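Regulatory protein BlaR1 (Bacillus licheniformis, PDB 1NRF) probably senses beta-lactam antibiotics at the cell surface through its extracellular C-terminal domain, the part present here, and relays the signal across the membrane to the cytoplasm. Local coordinates at residues A[39-42]-A[43-46]; A[169-172]-A[173-177]. One frame throughout, in Å; residues are numbered along the deposited sequence.

In the fold
From the N terminus, the chain first reaches interaction 1, where strand 33-41 turns over residues 42-45 and returns as strand 46-50, the hairpin neighbour within the central sheet. Much later, at the end of helix 158-170, interaction 2 closes the short turn that leads on to helix 177-187. The two local contacts follow in series and neither nest nor cross. The centres of interactions 1 and 2 lie about 19 Å apart, and the nearest atoms of interactions 1 and 2 about 6 Å, without touching. Helix 158-170 relates them: Phe40 and Ser42 pack against it through Lys166, while interaction 2 forms its C-terminal end. Phe227 of strand 225-234 is likewise shared, meeting Ser42 and Tyr169.

Interaction 1 of 2, residues A[39-42]-A[43-46]; sequences LFNS and NRKK
Asn43 opens the return half of the turn with its CB 3.8 Å from Asn41 OD1. Asn43 N and ND2 bond to Asn224 OD1 and Asp223 O, and Ser42 OG to Thr225 O, so short polar side chains help join the bend to the loop before strand 225-234 and to its first residue. Arg44 comes next, and its N donates to Asn41 OD1 at 3.1 Å. The bond is nearly straight at hydrogen (170°), yet the donor sits well above the plane of the amide carbonyl; Asn224 ND2 also donates to OD1, which thus accepts two bonds. Asn41 has CG anti to its own N (chi1 -170°), which lays the amide against the aliphatic base of Arg44, Asn41 ND2 lying 3.5 Å from Arg44 CG. Lys45 swings the chain round with a positive phi of 43°. Its N makes a weak bond to Ser42 O, its CG rests 3.5 Å from that same oxygen, and its backbone C lies 3.9 Å from Phe40 CE2; the large ring of Phe40 also meets Tyr47 and packs on Val162 and Lys166 of helix 158-170. Lys46 restores strand geometry: Asn41 N donates to Lys46 O (2.8 Å), Lys46 N returns a bond to Asn41 O, and Phe40 CA adds a CH···O contact to Lys46 O. Its flexible, partly exposed chain lets NZ make a weak hydrogen bond to Asn18 OD1, with CE above one face of the Arg44 guanidinium, toward its rim. With Lys45 and Lys46 both facing Asn41, the hairpin joining strands 33-41 and 46-50 ends in a G1 beta bulge.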
loop_
_atom_site.group_PDB
_atom_site.type_symbol
_atom_site.label_atom_id
_atom_site.label_comp_id
_atom_site.label_asym_id
_atom_site.label_seq_id
_atom_site.Cartn_x
_atom_site.Cartn_y
_atom_site.Cartn_z
ATOM N N LEU A 39 7.313 -6.955 -9.348
ATOM C CA LEU A 39 6.352 -8.051 -9.292
ATOM C C LEU A 39 7.073 -9.272 -8.715
ATOM O O LEU A 39 8.238 -9.515 -9.039
ATOM C CB LEU A 39 5.831 -8.374 -10.680
ATOM C CG LEU A 39 4.985 -9.644 -10.773
ATOM C CD1 LEU A 39 3.563 -9.357 -10.294
ATOM C CD2 LEU A 39 4.975 -10.128 -12.214
ATOM N N PHE A 40 6.398 -10.030 -7.855
ATOM C CA PHE A 40 7.004 -11.219 -7.266
ATOM C C PHE A 40 6.163 -12.479 -7.430
ATOM O O PHE A 40 5.032 -12.554 -6.937
ATOM C CB PHE A 40 7.301 -10.999 -5.779
ATOM C CG PHE A 40 7.961 -12.183 -5.106
ATOM C CD1 PHE A 40 7.246 -12.984 -4.207
ATOM C CD2 PHE A 40 9.287 -12.509 -5.387
ATOM C CE1 PHE A 40 7.846 -14.093 -3.602
ATOM C CE2 PHE A 40 9.894 -13.613 -4.789
ATOM C CZ PHE A 40 9.168 -14.410 -3.892
ATOM N N ASN A 41 6.734 -13.466 -8.124
ATOM C CA ASN A 41 6.082 -14.753 -8.363
ATOM C C ASN A 41 6.489 -15.711 -7.235
ATOM O O ASN A 41 7.629 -16.163 -7.178
ATOM C CB ASN A 41 6.525 -15.320 -9.715
ATOM C CG ASN A 41 5.711 -16.531 -10.144
ATOM O OD1 ASN A 41 5.366 -17.384 -9.323
ATOM N ND2 ASN A 41 5.414 -16.619 -11.439
ATOM N N SER A 42 5.547 -16.018 -6.351
ATOM C CA SER A 42 5.806 -16.891 -5.208
ATOM C C SER A 42 6.329 -18.267 -5.585
ATOM O O SER A 42 7.351 -18.716 -5.060
ATOM C CB SER A 42 4.538 -17.050 -4.364
ATOM O OG SER A 42 4.073 -15.798 -3.890
ATOM N N ASN A 43 5.617 -18.936 -6.485
ATOM C CA ASN A 43 6.004 -20.269 -6.935
ATOM C C ASN A 43 7.360 -20.284 -7.620
ATOM O O ASN A 43 8.180 -21.160 -7.370
ATOM C CB ASN A 43 4.961 -20.837 -7.902
ATOM C CG ASN A 43 3.643 -21.124 -7.232
ATOM O OD1 ASN A 43 3.546 -21.125 -6.007
ATOM N ND2 ASN A 43 2.612 -21.385 -8.036
ATOM N N ARG A 44 7.587 -19.318 -8.497
ATOM C CA ARG A 44 8.844 -19.235 -9.224
ATOM C C ARG A 44 9.897 -18.473 -8.425
ATOM O O ARG A 44 11.045 -18.350 -8.867
ATOM C CB ARG A 44 8.618 -18.539 -10.570
ATOM C CG ARG A 44 7.672 -19.275 -11.515
ATOM C CD ARG A 44 8.307 -20.539 -12.102
ATOM N NE ARG A 44 9.475 -20.239 -12.934
ATOM C CZ ARG A 44 9.434 -19.538 -14.065
ATOM N NH1 ARG A 44 8.281 -19.057 -14.520
ATOM N NH2 ARG A 44 10.552 -19.310 -14.739
ATOM N N LYS A 45 9.511 -17.974 -7.247
ATOM C CA LYS A 45 10.422 -17.201 -6.400
ATOM C C LYS A 45 11.182 -16.236 -7.310
ATOM O O LYS A 45 12.395 -16.072 -7.186
ATOM C CB LYS A 45 11.420 -18.120 -5.688
ATOM C CG LYS A 45 10.791 -19.250 -4.894
ATOM C CD LYS A 45 11.846 -20.011 -4.105
ATOM C CE LYS A 45 11.316 -21.342 -3.574
ATOM N NZ LYS A 45 10.176 -21.215 -2.610
ATOM N N LYS A 46 10.462 -15.617 -8.235
ATOM C CA LYS A 46 11.077 -14.694 -9.173
ATOM C C LYS A 46 10.529 -13.272 -9.117
ATOM O O LYS A 46 9.320 -13.044 -9.015
ATOM C CB LYS A 46 10.918 -15.210 -10.602
ATOM C CG LYS A 46 11.539 -14.289 -11.655
ATOM C CD LYS A 46 10.872 -14.451 -13.012
ATOM C CE LYS A 46 10.832 -15.904 -13.454
ATOM N NZ LYS A 46 12.194 -16.501 -13.541
#

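Interaction 2 of 2, residues A[169-172]-A[173-177]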
loop_
_atom_site.group_PDB
_atom_site.type_symbol
_atom_site.label_atom_id
_atom_site.label_comp_id
_atom_site.label_asym_id
_atom_site.label_seq_id
_atom_site.Cartn_x
_atom_site.Cartn_y
_atom_site.Cartn_z
ATOM N N TYR A 169 0.666 -11.139 4.126
ATOM C CA TYR A 169 -0.191 -12.134 3.506
ATOM C C TYR A 169 0.023 -13.502 4.140
ATOM O O TYR A 169 -0.942 -14.173 4.510
ATOM C CB TYR A 169 0.122 -12.205 2.010
ATOM C CG TYR A 169 -0.761 -13.149 1.235
ATOM C CD1 TYR A 169 -2.029 -12.751 0.803
ATOM C CD2 TYR A 169 -0.346 -14.453 0.959
ATOM C CE1 TYR A 169 -2.862 -13.628 0.118
ATOM C CE2 TYR A 169 -1.173 -15.342 0.274
ATOM C CZ TYR A 169 -2.430 -14.922 -0.144
ATOM O OH TYR A 169 -3.255 -15.792 -0.821
ATOM N N ASP A 170 1.289 -13.911 4.250
ATOM C CA ASP A 170 1.661 -15.204 4.841
ATOM C C ASP A 170 1.571 -15.190 6.362
ATOM O O ASP A 170 1.536 -16.242 7.001
ATOM C CB ASP A 170 3.099 -15.588 4.473
ATOM C CG ASP A 170 3.281 -15.848 2.995
ATOM O OD1 ASP A 170 2.268 -15.956 2.275
ATOM O OD2 ASP A 170 4.450 -15.959 2.564
ATOM N N ASN A 171 1.560 -13.989 6.928
ATOM C CA ASN A 171 1.492 -13.805 8.367
ATOM C C ASN A 171 2.752 -14.318 9.072
ATOM O O ASN A 171 2.674 -15.048 10.064
ATOM C CB ASN A 171 0.255 -14.499 8.942
ATOM C CG ASN A 171 -0.053 -14.055 10.361
ATOM O OD1 ASN A 171 -0.850 -14.684 11.068
ATOM N ND2 ASN A 171 0.574 -12.957 10.785
ATOM N N GLU A 172 3.912 -13.935 8.550
ATOM C CA GLU A 172 5.186 -14.317 9.150
ATOM C C GLU A 172 5.406 -13.442 10.388
ATOM O O GLU A 172 6.304 -13.681 11.179
ATOM C CB GLU A 172 6.326 -14.111 8.149
ATOM C CG GLU A 172 6.172 -14.949 6.881
ATOM C CD GLU A 172 7.163 -14.570 5.785
ATOM O OE1 GLU A 172 8.387 -14.600 6.054
ATOM O OE2 GLU A 172 6.715 -14.246 4.656
ATOM N N PHE A 173 4.570 -12.420 10.535
ATOM C CA PHE A 173 4.634 -11.512 11.676
ATOM C C PHE A 173 3.807 -12.072 12.830
ATOM O O PHE A 173 3.734 -11.481 13.908
ATOM C CB PHE A 173 4.111 -10.133 11.275
ATOM C CG PHE A 173 5.047 -9.372 10.386
ATOM C CD1 PHE A 173 4.559 -8.487 9.433
ATOM C CD2 PHE A 173 6.428 -9.515 10.526
ATOM C CE1 PHE A 173 5.433 -7.750 8.633
ATOM C CE2 PHE A 173 7.308 -8.787 9.735
ATOM C CZ PHE A 173 6.812 -7.900 8.786
ATOM N N ASP A 174 3.173 -13.213 12.579
ATOM C CA ASP A 174 2.364 -13.907 13.570
ATOM C C ASP A 174 1.390 -13.034 14.362
ATOM O O ASP A 174 1.518 -12.880 15.580
ATOM C CB ASP A 174 3.287 -14.660 14.528
ATOM C CG ASP A 174 2.532 -15.541 15.490
ATOM O OD1 ASP A 174 1.524 -16.155 15.074
ATOM O OD2 ASP A 174 2.951 -15.628 16.661
ATOM N N PHE A 175 0.422 -12.454 13.659
ATOM C CA PHE A 175 -0.600 -11.630 14.288
ATOM C C PHE A 175 -1.839 -12.509 14.366
ATOM O O PHE A 175 -1.897 -13.550 13.720
ATOM C CB PHE A 175 -0.897 -10.388 13.439
ATOM C CG PHE A 175 0.179 -9.334 13.498
ATOM C CD1 PHE A 175 0.583 -8.805 14.720
ATOM C CD2 PHE A 175 0.787 -8.870 12.330
ATOM C CE1 PHE A 175 1.577 -7.830 14.784
ATOM C CE2 PHE A 175 1.777 -7.901 12.379
ATOM C CZ PHE A 175 2.176 -7.376 13.613
ATOM N N LYS A 176 -2.829 -12.109 15.154
ATOM C CA LYS A 176 -4.040 -12.915 15.255
ATOM C C LYS A 176 -4.576 -13.148 13.837
ATOM O O LYS A 176 -4.763 -12.205 13.059
ATOM C CB LYS A 176 -5.084 -12.216 16.141
ATOM C CG LYS A 176 -4.694 -12.161 17.624
ATOM C CD LYS A 176 -5.739 -11.439 18.484
ATOM C CE LYS A 176 -5.775 -9.933 18.208
ATOM N NZ LYS A 176 -6.888 -9.210 18.918
ATOM N N GLN A 177 -4.780 -14.419 13.501
ATOM C CA GLN A 177 -5.273 -14.818 12.189
ATOM C C GLN A 177 -6.482 -13.983 11.764
ATOM O O GLN A 177 -6.624 -13.617 10.596
ATOM C CB GLN A 177 -5.633 -16.302 12.225
ATOM C CG GLN A 177 -6.443 -16.788 11.047
ATOM C CD GLN A 177 -7.275 -18.011 11.394
ATOM O OE1 GLN A 177 -6.742 -19.105 11.607
ATOM N NE2 GLN A 177 -8.595 -17.826 11.467
#
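Asn171 turns its side chain back over the bend it begins, bringing CG to 3.7 Å from Phe175 N. The branch takes this course because CG stands anti to the backbone N (chi1 -166°), placing the flat amide beside the backbone of Asp174 and Phe175. Which end of the amide is oxygen is doubtful in the model; turned over, it could pair with both N and O of Phe175. The backbone closes a type I turn, Asp174 N donating to Asn171 O at 3.2 Å. The two aromatic side chains carry the apolar side. Phe175 presents one ring face to Phe173 O, which lies 4.0 Å above its centre, and the ring packs on Leu71, Ile135 and Ile180. Phe173 CB lies 3.7 Å from Glu172 C, and the ring reaches Ile164, Lys167 and Ile135. Glu172 points away with an extended chain, as suits a charged residue at the surface. A positive phi of 66° makes Asn171 the C-prime residue of the Schellman motif ending helix 158-170, in which Glu172 N bonds back to Lys167 O, a conformation asparagine tolerates well. The chemistry therefore divides the turn: the bond from Asp174 N to Asn171 O closes it, and the Asn171 amide, if turned over, may add bonds to Phe175, while Phe173 packs against helix 158-170 and Phe175 against helices 66-76 and 177-187.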